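Local coordinates for DNA sulfur modification protein DndE (Escherichia coli, PDB 4LRV) that probably binds DNA and takes part in its phosphorothioation, the modification in which sulfur replaces a non-bridging oxygen of the backbone phosphate, at residues A[5-10]-A[64-69]; A[12-17]-A[56-61]; A[34-39]-A[76-81]; A[80-85]-A[95-100]. All blocks are in the same frame, centred on the assembly; numbering follows the deposited sequence.

Contact 1: A[5-10]-A[64-69]; sequences NRMALS and ITWLGE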
loop_
_atom_site.group_PDB
_atom_site.type_symbol
_atom_site.label_atom_id
_atom_site.label_comp_id
_atom_site.label_asym_id
_atom_site.label_seq_id
_atom_site.Cartn_x
_atom_site.Cartn_y
_atom_site.Cartn_z
ATOM N N ASN A 5 17.153 18.166 9.079
ATOM C CA ASN A 5 16.868 16.735 9.207
ATOM C C ASN A 5 15.483 16.455 9.797
ATOM O O ASN A 5 14.880 15.417 9.518
ATOM C CB ASN A 5 17.947 16.048 10.062
ATOM C CG ASN A 5 17.915 16.493 11.526
ATOM O OD1 ASN A 5 17.966 15.662 12.442
ATOM N ND2 ASN A 5 17.830 17.809 11.754
ATOM N N ARG A 6 14.991 17.375 10.623
ATOM C CA ARG A 6 13.673 17.224 11.230
ATOM C C ARG A 6 12.970 18.562 11.473
ATOM O O ARG A 6 13.611 19.597 11.644
ATOM C CB ARG A 6 13.734 16.381 12.512
ATOM C CG ARG A 6 14.749 16.829 13.516
ATOM C CD ARG A 6 14.621 16.033 14.783
ATOM N NE ARG A 6 15.616 14.971 14.913
ATOM C CZ ARG A 6 16.096 14.555 16.087
ATOM N NH1 ARG A 6 15.672 15.116 17.213
ATOM N NH2 ARG A 6 17.013 13.598 16.138
HETATM N N MSE A 7 11.640 18.531 11.466
HETATM C CA MSE A 7 10.866 19.755 11.626
HETATM C C MSE A 7 9.499 19.487 12.197
HETATM O O MSE A 7 9.051 18.341 12.234
HETATM C CB MSE A 7 10.712 20.483 10.288
HETATM C CG MSE A 7 10.077 19.666 9.207
HETATM SE SE MSE A 7 11.340 19.203 7.792
HETATM C CE MSE A 7 12.201 17.729 8.644
ATOM N N ALA A 8 8.847 20.562 12.631
ATOM C CA ALA A 8 7.492 20.510 13.161
ATOM C C ALA A 8 6.559 21.438 12.375
ATOM O O ALA A 8 7.007 22.409 11.772
ATOM C CB ALA A 8 7.490 20.883 14.642
ATOM N N LEU A 9 5.267 21.116 12.373
ATOM C CA LEU A 9 4.241 22.016 11.857
ATOM C C LEU A 9 3.666 22.859 12.998
ATOM O O LEU A 9 4.111 22.761 14.136
ATOM C CB LEU A 9 3.133 21.213 11.169
ATOM C CG LEU A 9 3.592 20.587 9.854
ATOM C CD1 LEU A 9 2.545 19.663 9.280
ATOM C CD2 LEU A 9 3.944 21.670 8.850
ATOM N N SER A 10 2.684 23.698 12.703
ATOM C CA SER A 10 2.028 24.435 13.777
ATOM C C SER A 10 0.960 23.557 14.399
ATOM O O SER A 10 0.580 22.517 13.835
ATOM C CB SER A 10 1.441 25.755 13.286
ATOM O OG SER A 10 0.448 25.552 12.301
ATOM N N ILE A 64 12.253 12.743 6.397
ATOM C CA ILE A 64 11.907 11.605 5.554
ATOM C C ILE A 64 10.519 11.102 5.898
ATOM O O ILE A 64 9.757 10.693 5.020
ATOM C CB ILE A 64 12.917 10.461 5.676
ATOM C CG1 ILE A 64 14.338 11.011 5.754
ATOM C CG2 ILE A 64 12.771 9.510 4.479
ATOM C CD1 ILE A 64 15.423 9.953 5.580
ATOM N N THR A 65 10.196 11.148 7.183
ATOM C CA THR A 65 8.866 10.820 7.650
ATOM C C THR A 65 7.834 11.753 7.021
ATOM O O THR A 65 6.817 11.292 6.505
ATOM C CB THR A 65 8.761 10.915 9.182
ATOM O OG1 THR A 65 9.845 10.203 9.785
ATOM C CG2 THR A 65 7.461 10.321 9.650
ATOM N N TRP A 66 8.097 13.059 7.076
ATOM C CA TRP A 66 7.177 14.032 6.509
ATOM C C TRP A 66 7.075 13.887 4.998
ATOM O O TRP A 66 5.967 13.827 4.452
ATOM C CB TRP A 66 7.604 15.467 6.820
ATOM C CG TRP A 66 7.318 15.962 8.216
ATOM C CD1 TRP A 66 8.241 16.340 9.142
ATOM C CD2 TRP A 66 6.034 16.174 8.820
ATOM N NE1 TRP A 66 7.620 16.755 10.288
ATOM C CE2 TRP A 66 6.264 16.668 10.120
ATOM C CE3 TRP A 66 4.710 15.988 8.392
ATOM C CZ2 TRP A 66 5.224 16.984 11.000
ATOM C CZ3 TRP A 66 3.676 16.307 9.269
ATOM C CH2 TRP A 66 3.944 16.792 10.561
ATOM N N LEU A 67 8.223 13.827 4.326
ATOM C CA LEU A 67 8.243 13.970 2.874
ATOM C C LEU A 67 8.212 12.670 2.102
ATOM O O LEU A 67 7.591 12.612 1.046
ATOM C CB LEU A 67 9.403 14.873 2.402
ATOM C CG LEU A 67 9.478 16.241 3.109
ATOM C CD1 LEU A 67 10.578 17.109 2.515
ATOM C CD2 LEU A 67 8.120 16.970 3.083
ATOM N N GLY A 68 8.877 11.638 2.620
ATOM C CA GLY A 68 8.948 10.336 1.940
ATOM C C GLY A 68 9.614 10.438 0.581
ATOM O O GLY A 68 10.579 11.184 0.429
ATOM N N GLU A 69 9.083 9.705 -0.402
ATOM C CA GLU A 69 9.586 9.741 -1.785
ATOM C C GLU A 69 9.462 11.132 -2.421
ATOM O O GLU A 69 10.063 11.400 -3.471
ATOM C CB GLU A 69 8.830 8.747 -2.681
ATOM C CG GLU A 69 8.411 7.441 -2.025
ATOM C CD GLU A 69 9.453 6.348 -2.159
ATOM O OE1 GLU A 69 9.070 5.205 -2.520
ATOM O OE2 GLU A 69 10.651 6.636 -1.911
#

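Contact 2: A[12-17]-A[56-61]; sequences QTEDQL and DGTLVL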
loop_
_atom_site.group_PDB
_atom_site.type_symbol
_atom_site.label_atom_id
_atom_site.label_comp_id
_atom_site.label_asym_id
_atom_site.label_seq_id
_atom_site.Cartn_x
_atom_site.Cartn_y
_atom_site.Cartn_z
ATOM N N GLN A 12 -2.149 24.569 14.921
ATOM C CA GLN A 12 -3.296 24.805 14.051
ATOM C C GLN A 12 -3.312 23.779 12.915
ATOM O O GLN A 12 -4.328 23.102 12.701
ATOM C CB GLN A 12 -3.264 26.238 13.502
ATOM C CG GLN A 12 -4.416 26.592 12.562
ATOM C CD GLN A 12 -4.347 28.036 12.050
ATOM O OE1 GLN A 12 -3.667 28.330 11.066
ATOM N NE2 GLN A 12 -5.063 28.940 12.721
ATOM N N THR A 13 -2.182 23.650 12.212
ATOM C CA THR A 13 -2.056 22.714 11.091
ATOM C C THR A 13 -2.198 21.240 11.485
ATOM O O THR A 13 -2.921 20.501 10.824
ATOM C CB THR A 13 -0.721 22.904 10.356
ATOM O OG1 THR A 13 -0.721 24.182 9.716
ATOM C CG2 THR A 13 -0.494 21.796 9.298
ATOM N N GLU A 14 -1.498 20.818 12.541
ATOM C CA GLU A 14 -1.544 19.426 12.986
ATOM C C GLU A 14 -2.984 18.998 13.221
ATOM O O GLU A 14 -3.403 17.925 12.780
ATOM C CB GLU A 14 -0.723 19.207 14.258
ATOM C CG GLU A 14 0.667 18.624 14.009
ATOM C CD GLU A 14 1.361 18.131 15.290
ATOM O OE1 GLU A 14 0.826 18.371 16.402
ATOM O OE2 GLU A 14 2.440 17.488 15.174
ATOM N N ASP A 15 -3.731 19.862 13.903
ATOM C CA ASP A 15 -5.123 19.609 14.221
ATOM C C ASP A 15 -5.996 19.401 12.981
ATOM O O ASP A 15 -6.865 18.534 12.972
ATOM C CB ASP A 15 -5.667 20.743 15.094
ATOM C CG ASP A 15 -7.045 20.452 15.613
ATOM O OD1 ASP A 15 -7.400 19.254 15.769
ATOM O OD2 ASP A 15 -7.779 21.430 15.863
ATOM N N GLN A 16 -5.755 20.184 11.932
ATOM C CA GLN A 16 -6.472 19.993 10.667
ATOM C C GLN A 16 -6.033 18.726 9.940
ATOM O O GLN A 16 -6.843 18.066 9.300
ATOM C CB GLN A 16 -6.299 21.189 9.747
ATOM C CG GLN A 16 -6.867 22.496 10.272
ATOM C CD GLN A 16 -6.534 23.635 9.345
ATOM O OE1 GLN A 16 -5.548 24.355 9.547
ATOM N NE2 GLN A 16 -7.330 23.784 8.290
ATOM N N LEU A 17 -4.760 18.374 10.042
ATOM C CA LEU A 17 -4.297 17.101 9.488
ATOM C C LEU A 17 -5.007 15.922 10.150
ATOM O O LEU A 17 -5.415 14.981 9.466
ATOM C CB LEU A 17 -2.775 16.961 9.599
ATOM C CG LEU A 17 -1.969 17.996 8.806
ATOM C CD1 LEU A 17 -0.509 17.965 9.223
ATOM C CD2 LEU A 17 -2.095 17.763 7.315
ATOM N N ASP A 56 4.290 25.334 16.692
ATOM C CA ASP A 56 4.106 24.731 18.014
ATOM C C ASP A 56 3.371 23.391 17.954
ATOM O O ASP A 56 2.626 23.023 18.866
ATOM C CB ASP A 56 3.382 25.708 18.960
ATOM C CG ASP A 56 2.045 26.216 18.394
ATOM O OD1 ASP A 56 1.755 26.011 17.183
ATOM O OD2 ASP A 56 1.279 26.832 19.183
ATOM N N GLY A 57 3.592 22.659 16.872
ATOM C CA GLY A 57 3.064 21.309 16.757
ATOM C C GLY A 57 3.654 20.405 17.816
ATOM O O GLY A 57 4.721 20.668 18.365
ATOM N N THR A 58 2.933 19.335 18.096
ATOM C CA THR A 58 3.309 18.357 19.094
ATOM C C THR A 58 4.599 17.611 18.742
ATOM O O THR A 58 5.418 17.341 19.616
ATOM C CB THR A 58 2.167 17.346 19.250
ATOM O OG1 THR A 58 0.950 18.061 19.481
ATOM C CG2 THR A 58 2.422 16.393 20.399
ATOM N N LEU A 59 4.775 17.288 17.463
ATOM C CA LEU A 59 5.810 16.343 17.043
ATOM C C LEU A 59 6.886 16.952 16.166
ATOM O O LEU A 59 6.572 17.624 15.190
ATOM C CB LEU A 59 5.161 15.172 16.291
ATOM C CG LEU A 59 4.799 13.916 17.084
ATOM C CD1 LEU A 59 4.378 14.246 18.517
ATOM C CD2 LEU A 59 3.713 13.110 16.360
ATOM N N VAL A 60 8.151 16.701 16.501
ATOM C CA VAL A 60 9.254 17.018 15.587
ATOM C C VAL A 60 9.636 15.730 14.844
ATOM O O VAL A 60 10.372 14.890 15.372
ATOM C CB VAL A 60 10.500 17.576 16.329
ATOM C CG1 VAL A 60 11.563 17.990 15.332
ATOM C CG2 VAL A 60 10.146 18.747 17.225
ATOM N N LEU A 61 9.113 15.559 13.634
ATOM C CA LEU A 61 9.368 14.340 12.865
ATOM C C LEU A 61 10.506 14.522 11.887
ATOM O O LEU A 61 10.756 15.625 11.424
ATOM C CB LEU A 61 8.118 13.905 12.101
ATOM C CG LEU A 61 6.839 13.797 12.922
ATOM C CD1 LEU A 61 5.663 13.610 12.002
ATOM C CD2 LEU A 61 6.923 12.677 13.967
HETATM O O HOH W 1 -0.597 26.665 15.906
#

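Contact 3: A[34-39]-A[76-81]; sequences LAFFRS and LVLKML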
loop_
_atom_site.group_PDB
_atom_site.type_symbol
_atom_site.label_atom_id
_atom_site.label_comp_id
_atom_site.label_asym_id
_atom_site.label_seq_id
_atom_site.Cartn_x
_atom_site.Cartn_y
_atom_site.Cartn_z
ATOM N N LEU A 34 0.429 16.169 0.243
ATOM C CA LEU A 34 -0.670 16.617 -0.610
ATOM C C LEU A 34 -1.044 18.089 -0.404
ATOM O O LEU A 34 -1.291 18.809 -1.364
ATOM C CB LEU A 34 -1.899 15.738 -0.390
ATOM C CG LEU A 34 -1.695 14.235 -0.560
ATOM C CD1 LEU A 34 -2.939 13.503 -0.102
ATOM C CD2 LEU A 34 -1.317 13.867 -2.017
ATOM N N ALA A 35 -1.090 18.528 0.846
ATOM C CA ALA A 35 -1.375 19.922 1.150
ATOM C C ALA A 35 -0.287 20.832 0.564
ATOM O O ALA A 35 -0.595 21.776 -0.155
ATOM C CB ALA A 35 -1.496 20.109 2.636
ATOM N N PHE A 36 0.982 20.528 0.842
ATOM C CA PHE A 36 2.097 21.280 0.266
ATOM C C PHE A 36 1.941 21.488 -1.242
ATOM O O PHE A 36 2.032 22.619 -1.726
ATOM C CB PHE A 36 3.449 20.612 0.572
ATOM C CG PHE A 36 4.641 21.398 0.083
ATOM C CD1 PHE A 36 5.084 22.514 0.773
ATOM C CD2 PHE A 36 5.314 21.023 -1.078
ATOM C CE1 PHE A 36 6.174 23.248 0.322
ATOM C CE2 PHE A 36 6.415 21.755 -1.540
ATOM C CZ PHE A 36 6.838 22.871 -0.834
ATOM N N PHE A 37 1.710 20.403 -1.980
ATOM C CA PHE A 37 1.643 20.503 -3.445
ATOM C C PHE A 37 0.375 21.164 -3.986
ATOM O O PHE A 37 0.412 21.757 -5.057
ATOM C CB PHE A 37 1.914 19.163 -4.132
ATOM C CG PHE A 37 3.345 18.722 -4.039
ATOM C CD1 PHE A 37 4.362 19.513 -4.559
ATOM C CD2 PHE A 37 3.678 17.530 -3.414
ATOM C CE1 PHE A 37 5.687 19.132 -4.457
ATOM C CE2 PHE A 37 5.003 17.129 -3.308
ATOM C CZ PHE A 37 6.015 17.933 -3.835
ATOM N N ARG A 38 -0.737 21.089 -3.261
ATOM C CA ARG A 38 -1.923 21.759 -3.754
ATOM C C ARG A 38 -1.794 23.254 -3.469
ATOM O O ARG A 38 -2.325 24.094 -4.183
ATOM C CB ARG A 38 -3.224 21.126 -3.217
ATOM C CG ARG A 38 -3.831 21.754 -1.973
ATOM C CD ARG A 38 -5.306 21.363 -1.830
ATOM N NE ARG A 38 -5.500 19.915 -1.722
ATOM C CZ ARG A 38 -5.642 19.246 -0.574
ATOM N NH1 ARG A 38 -5.611 19.882 0.595
ATOM N NH2 ARG A 38 -5.811 17.925 -0.590
ATOM N N SER A 39 -1.039 23.578 -2.436
ATOM C CA SER A 39 -0.755 24.956 -2.111
ATOM C C SER A 39 0.212 25.568 -3.129
ATOM O O SER A 39 -0.007 26.652 -3.671
ATOM C CB SER A 39 -0.158 25.016 -0.722
ATOM O OG SER A 39 0.061 26.344 -0.347
ATOM N N LEU A 76 13.327 20.642 -4.076
ATOM C CA LEU A 76 13.634 21.344 -5.329
ATOM C C LEU A 76 12.629 22.463 -5.569
ATOM O O LEU A 76 12.981 23.559 -6.002
ATOM C CB LEU A 76 13.676 20.376 -6.517
ATOM C CG LEU A 76 14.317 20.780 -7.862
ATOM C CD1 LEU A 76 13.296 21.178 -8.880
ATOM C CD2 LEU A 76 15.405 21.837 -7.744
ATOM N N VAL A 77 11.370 22.188 -5.264
ATOM C CA VAL A 77 10.349 23.219 -5.322
ATOM C C VAL A 77 10.676 24.370 -4.358
ATOM O O VAL A 77 10.660 25.539 -4.746
ATOM C CB VAL A 77 8.964 22.642 -5.027
ATOM C CG1 VAL A 77 7.946 23.765 -4.897
ATOM C CG2 VAL A 77 8.562 21.680 -6.126
ATOM N N LEU A 78 10.997 24.030 -3.115
ATOM C CA LEU A 78 11.344 25.040 -2.115
ATOM C C LEU A 78 12.561 25.876 -2.524
ATOM O O LEU A 78 12.621 27.082 -2.269
ATOM C CB LEU A 78 11.573 24.393 -0.742
ATOM C CG LEU A 78 10.300 24.111 0.045
ATOM C CD1 LEU A 78 10.609 23.224 1.244
ATOM C CD2 LEU A 78 9.619 25.417 0.484
ATOM N N LYS A 79 13.534 25.235 -3.155
ATOM C CA LYS A 79 14.732 25.946 -3.547
ATOM C C LYS A 79 14.387 26.958 -4.640
ATOM O O LYS A 79 14.835 28.104 -4.590
ATOM C CB LYS A 79 15.799 24.958 -4.010
ATOM C CG LYS A 79 17.125 25.577 -4.376
ATOM C CD LYS A 79 18.029 24.523 -4.976
ATOM C CE LYS A 79 19.496 24.841 -4.744
ATOM N NZ LYS A 79 19.815 24.905 -3.279
HETATM N N MSE A 80 13.569 26.544 -5.603
HETATM C CA MSE A 80 13.191 27.415 -6.719
HETATM C C MSE A 80 12.230 28.537 -6.316
HETATM O O MSE A 80 12.327 29.649 -6.836
HETATM C CB MSE A 80 12.599 26.608 -7.876
HETATM C CG MSE A 80 13.574 25.644 -8.500
HETATM SE SE MSE A 80 12.888 24.774 -10.112
HETATM C CE MSE A 80 12.570 26.360 -11.198
ATOM N N LEU A 81 11.297 28.244 -5.412
ATOM C CA LEU A 81 10.350 29.260 -4.967
ATOM C C LEU A 81 10.977 30.207 -3.975
ATOM O O LEU A 81 10.557 31.356 -3.898
ATOM C CB LEU A 81 9.091 28.647 -4.349
ATOM C CG LEU A 81 8.132 27.825 -5.212
ATOM C CD1 LEU A 81 7.117 27.160 -4.310
ATOM C CD2 LEU A 81 7.446 28.691 -6.232
#

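Contact 4: A[80-85]-A[95-100]; sequences MLYPQL and AAHVED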
loop_
_atom_site.group_PDB
_atom_site.type_symbol
_atom_site.label_atom_id
_atom_site.label_comp_id
_atom_site.label_asym_id
_atom_site.label_seq_id
_atom_site.Cartn_x
_atom_site.Cartn_y
_atom_site.Cartn_z
HETATM N N MSE A 80 13.569 26.544 -5.603
HETATM C CA MSE A 80 13.191 27.415 -6.719
HETATM C C MSE A 80 12.230 28.537 -6.316
HETATM O O MSE A 80 12.327 29.649 -6.836
HETATM C CB MSE A 80 12.599 26.608 -7.876
HETATM C CG MSE A 80 13.574 25.644 -8.500
HETATM SE SE MSE A 80 12.888 24.774 -10.112
HETATM C CE MSE A 80 12.570 26.360 -11.198
ATOM N N LEU A 81 11.297 28.244 -5.412
ATOM C CA LEU A 81 10.350 29.260 -4.967
ATOM C C LEU A 81 10.977 30.207 -3.975
ATOM O O LEU A 81 10.557 31.356 -3.898
ATOM C CB LEU A 81 9.091 28.647 -4.349
ATOM C CG LEU A 81 8.132 27.825 -5.212
ATOM C CD1 LEU A 81 7.117 27.160 -4.310
ATOM C CD2 LEU A 81 7.446 28.691 -6.232
ATOM N N TYR A 82 11.987 29.733 -3.240
ATOM C CA TYR A 82 12.569 30.483 -2.118
ATOM C C TYR A 82 14.116 30.559 -2.107
ATOM O O TYR A 82 14.764 30.247 -1.102
ATOM C CB TYR A 82 11.994 29.946 -0.795
ATOM C CG TYR A 82 10.483 30.009 -0.786
ATOM C CD1 TYR A 82 9.826 31.228 -0.638
ATOM C CD2 TYR A 82 9.713 28.869 -0.986
ATOM C CE1 TYR A 82 8.442 31.306 -0.660
ATOM C CE2 TYR A 82 8.326 28.939 -1.027
ATOM C CZ TYR A 82 7.702 30.160 -0.856
ATOM O OH TYR A 82 6.335 30.259 -0.887
ATOM N N PRO A 83 14.708 31.030 -3.217
ATOM C CA PRO A 83 16.168 30.969 -3.409
ATOM C C PRO A 83 16.974 31.711 -2.343
ATOM O O PRO A 83 18.089 31.278 -1.983
ATOM C CB PRO A 83 16.382 31.608 -4.794
ATOM C CG PRO A 83 15.138 32.401 -5.078
ATOM C CD PRO A 83 14.019 31.689 -4.346
ATOM N N GLN A 84 16.407 32.801 -1.831
ATOM C CA GLN A 84 17.118 33.665 -0.884
ATOM C C GLN A 84 16.915 33.315 0.592
ATOM O O GLN A 84 17.551 33.914 1.454
ATOM C CB GLN A 84 16.776 35.151 -1.129
ATOM C CG GLN A 84 17.346 35.736 -2.420
ATOM C CD GLN A 84 18.869 35.655 -2.492
ATOM O OE1 GLN A 84 19.422 35.029 -3.391
ATOM N NE2 GLN A 84 19.546 36.295 -1.545
ATOM N N LEU A 85 16.048 32.351 0.887
ATOM C CA LEU A 85 15.722 32.037 2.282
ATOM C C LEU A 85 16.758 31.117 2.932
ATOM O O LEU A 85 17.329 30.242 2.274
ATOM C CB LEU A 85 14.316 31.433 2.397
ATOM C CG LEU A 85 13.128 32.294 1.943
ATOM C CD1 LEU A 85 11.787 31.601 2.215
ATOM C CD2 LEU A 85 13.165 33.625 2.637
ATOM N N ALA A 95 6.082 24.892 6.063
ATOM C CA ALA A 95 4.933 24.847 6.975
ATOM C C ALA A 95 3.765 25.724 6.521
ATOM O O ALA A 95 2.617 25.291 6.538
ATOM C CB ALA A 95 5.359 25.219 8.393
ATOM N N ALA A 96 4.059 26.954 6.112
ATOM C CA ALA A 96 3.026 27.851 5.628
ATOM C C ALA A 96 2.270 27.220 4.454
ATOM O O ALA A 96 1.039 27.302 4.392
ATOM C CB ALA A 96 3.621 29.196 5.236
ATOM N N HIS A 97 3.010 26.590 3.538
ATOM C CA HIS A 97 2.418 25.880 2.422
ATOM C C HIS A 97 1.573 24.678 2.835
ATOM O O HIS A 97 0.543 24.414 2.229
ATOM C CB HIS A 97 3.484 25.451 1.409
ATOM C CG HIS A 97 3.740 26.468 0.345
ATOM N ND1 HIS A 97 4.961 27.093 0.184
ATOM C CD2 HIS A 97 2.918 26.996 -0.591
ATOM C CE1 HIS A 97 4.883 27.946 -0.820
ATOM N NE2 HIS A 97 3.655 27.908 -1.307
ATOM N N VAL A 98 1.996 23.946 3.860
ATOM C CA VAL A 98 1.184 22.821 4.322
ATOM C C VAL A 98 -0.134 23.342 4.895
ATOM O O VAL A 98 -1.206 22.818 4.573
ATOM C CB VAL A 98 1.939 21.897 5.307
ATOM C CG1 VAL A 98 1.023 20.804 5.810
ATOM C CG2 VAL A 98 3.125 21.263 4.613
ATOM N N GLU A 99 -0.042 24.407 5.692
ATOM C CA GLU A 99 -1.219 25.054 6.283
ATOM C C GLU A 99 -2.173 25.570 5.215
ATOM O O GLU A 99 -3.377 25.314 5.277
ATOM C CB GLU A 99 -0.796 26.203 7.205
ATOM C CG GLU A 99 -1.912 27.095 7.715
ATOM C CD GLU A 99 -1.391 28.430 8.266
ATOM O OE1 GLU A 99 -0.181 28.736 8.078
ATOM O OE2 GLU A 99 -2.185 29.179 8.893
ATOM N N ASP A 100 -1.636 26.292 4.237
ATOM C CA ASP A 100 -2.458 26.849 3.166
ATOM C C ASP A 100 -3.164 25.731 2.392
ATOM O O ASP A 100 -4.379 25.730 2.273
ATOM C CB ASP A 100 -1.608 27.715 2.241
ATOM C CG ASP A 100 -2.390 28.236 1.064
ATOM O OD1 ASP A 100 -3.196 29.173 1.263
ATOM O OD2 ASP A 100 -2.206 27.703 -0.058
#

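Contact 1: A[5-10]-A[64-69]
W66 of helix 63-67 meets M7 and L9 of the N-terminal segment with different parts of its indole, combining a hydrogen bond, a Met-aromatic contact and apolar packing beside the two-stranded antiparallel ribbon of strands 6-7 and 61-62. The polar link runs from NE1 of W66 to the carbonyl O of M7, 2.9 Å long with an N-H...O angle of 155°. The oxygen lies at the ring edge, slightly tilted from the indole plane, whereas NE1 stands above the carbonyl plane, 48° out of it. This bond gives the buried indole N-H its acceptor and helps fix the rotation of the ring. On the ribbon side, M7 is held by backbone hydrogen bonding to L61.

The Met-aromatic contact is oblique: SE of selenomethionine M7 lies 5.3 Å from the centroid of the five-membered ring of W66. Placed between backbone N and carbonyl carbon (chi1 57°), CG of M7 comes within 3.8 Å of CD1 of W66, and the bent chain runs alongside the indole, heading the other way. Apolar packing continues at the benzo end, where L9 approaches, and W94 of helix 87-103 touches both M7 and L9 while meeting W66 edge-to-face. A leucine in place of W66 would probably leave the O of M7 without this donor and open a gap beside CD1 of L9. On the L9 side, CD1 lies obliquely to the six-membered ring, 3.4 Å from CH2 of W66 and 3.5 Å from its CZ3.

Contact 2: A[12-17]-A[56-61]
E14 of helix 11-23 points its carboxylate into the loop before strand 61-62 and there bridges the successive backbone amides of T58 and L59. The helix is the first in a strand-helix-helix order consistent with the ribbon-helix-helix relatives of DndE, the MetJ-like repressors. Beyond CG the glutamate chain is extended, which carries the carboxylate out from the helix, and the side chain of T58 crosses it at about a right angle.

The two oxygens are used differently. OE1 of E14 accepts the N-H of T58 at 2.9 Å (159° at the hydrogen), and this donor comes from above the carboxylate plane, 45° out of it. OE2 of E14 accepts the N-H of L59 over a longer 3.3 Å, on its syn side and closer to the plane. With its OG1 beside the backbone N (chi1 -52°), T58 also brings the hydroxyl to 3.1 Å from OE1 of E14. Lacking a side chain, G57 can lay its CA 3.7 Å from the same OE1. Two main-chain bonds therefore hold the buried carboxylate and fix its turn, and the amide dipoles probably favour its charged form.

A second subunit closes over this site: its T24 packs on E14, its Y23 on T58 and its L20 on L59, and it forms backbone hydrogen bonds with T58 and V60. At the start of the helix, D56 gives OD1 to the N of R11. A water joins the segments there, accepting from the N of Q12 at 2.8 Å and donating to OD1 of D56 at 2.8 Å.

Contact 3: A[34-39]-A[76-81]
F36 and F37 of helix 28-40 reach across to V77 and L78 of helix 71-81. The tip of F36 meets L78, CZ of the ring lying 3.8 Å from CG of the leucine, with the two side chains at a slant. V77 forks toward both phenylalanines: its CG1 is 4.2 Å from CE2 of F36, and its CG2 lies near the plane of the F37 ring, 4.2 Å from CE1 at that ring's edge.

The rings also support each other. CD2 of F36 sits 3.8 Å above one face of F37, offset toward the rim. F36 takes its outward course because CG is opposite the backbone N (chi1 -176°), which aims the ring at the other helix. Such reach is needed, since the axes of segments 34-39 and 76-81 come no closer than 12.3 Å, at 35° to each other.

Further out, W94 and H97 of helix 87-103 meet the F36 ring, and V40 touches V77. A73 and Q72 of the fourth subunit pack on V77 and F37 respectively, so the patch runs on into the assembly. No hydrogen bond spans the segments; the association of the two helices here depends on apolar burial and shape.

Contact 4: A[80-85]-A[95-100]
With CG beside its backbone N and opposite the carbonyl carbon (chi1 -56°), Y82 directs its phenol at H97, whose chi1 of -90° brings the imidazole forward from helix 87-103 to receive it. The two rings come from opposite directions and meet rim to rim, neither lying over the other's face. Their centroids are 5.8 Å apart and the planes are inclined at 58°. CE2 of Y82 lies in the plane of the imidazole at its edge, 3.6 Å from CE1 of H97; the still shorter approach of the hydroxyl to that carbon is doubtful. L81, from the last turn of helix 71-81, adds an apolar touch: its CD1 is 4.2 Å from CE1 of H97, oblique to the ring.

The phenol OH finds its polar partner elsewhere, in a hydrogen bond with the N of Y46. H97 is held in turn by F44, which meets it edge-to-face, and by a weak bond from ND1 to the O of A93. Replacing Y82 by an alanine would probably leave the N of Y46 without this partner and open a gap at the rim of H97. Y82 is also the first residue to depart from helix 71-81, starting a type I beta turn closed by the N of L85 and the O of Y82, 3.2 Å apart. A turn between successive helices thus contributes its aromatic residue to the ring cluster in the core of this small helical fold.

Overall arrangement
From the N terminus, strand 6-7 opens contact 1, which closes at residues 64-69 on helix 63-67. Contact 2 begins and ends within that span, linking helix 11-23 to the loop ahead of strand 61-62, and meets contact 1 through the backbone bonds of the ribbon region. Contact 3 starts inside both loops, on helix 28-40, but closes beyond them on helix 71-81, so it crosses contacts 1 and 2. Contact 4 begins where contact 3 ends, sharing M80 and L81, and closes a short loop onto helix 87-103. That last helix touches contacts 1, 2 and 3, joining the ribbon and helix 11-23 to helices 28-40 and 71-81.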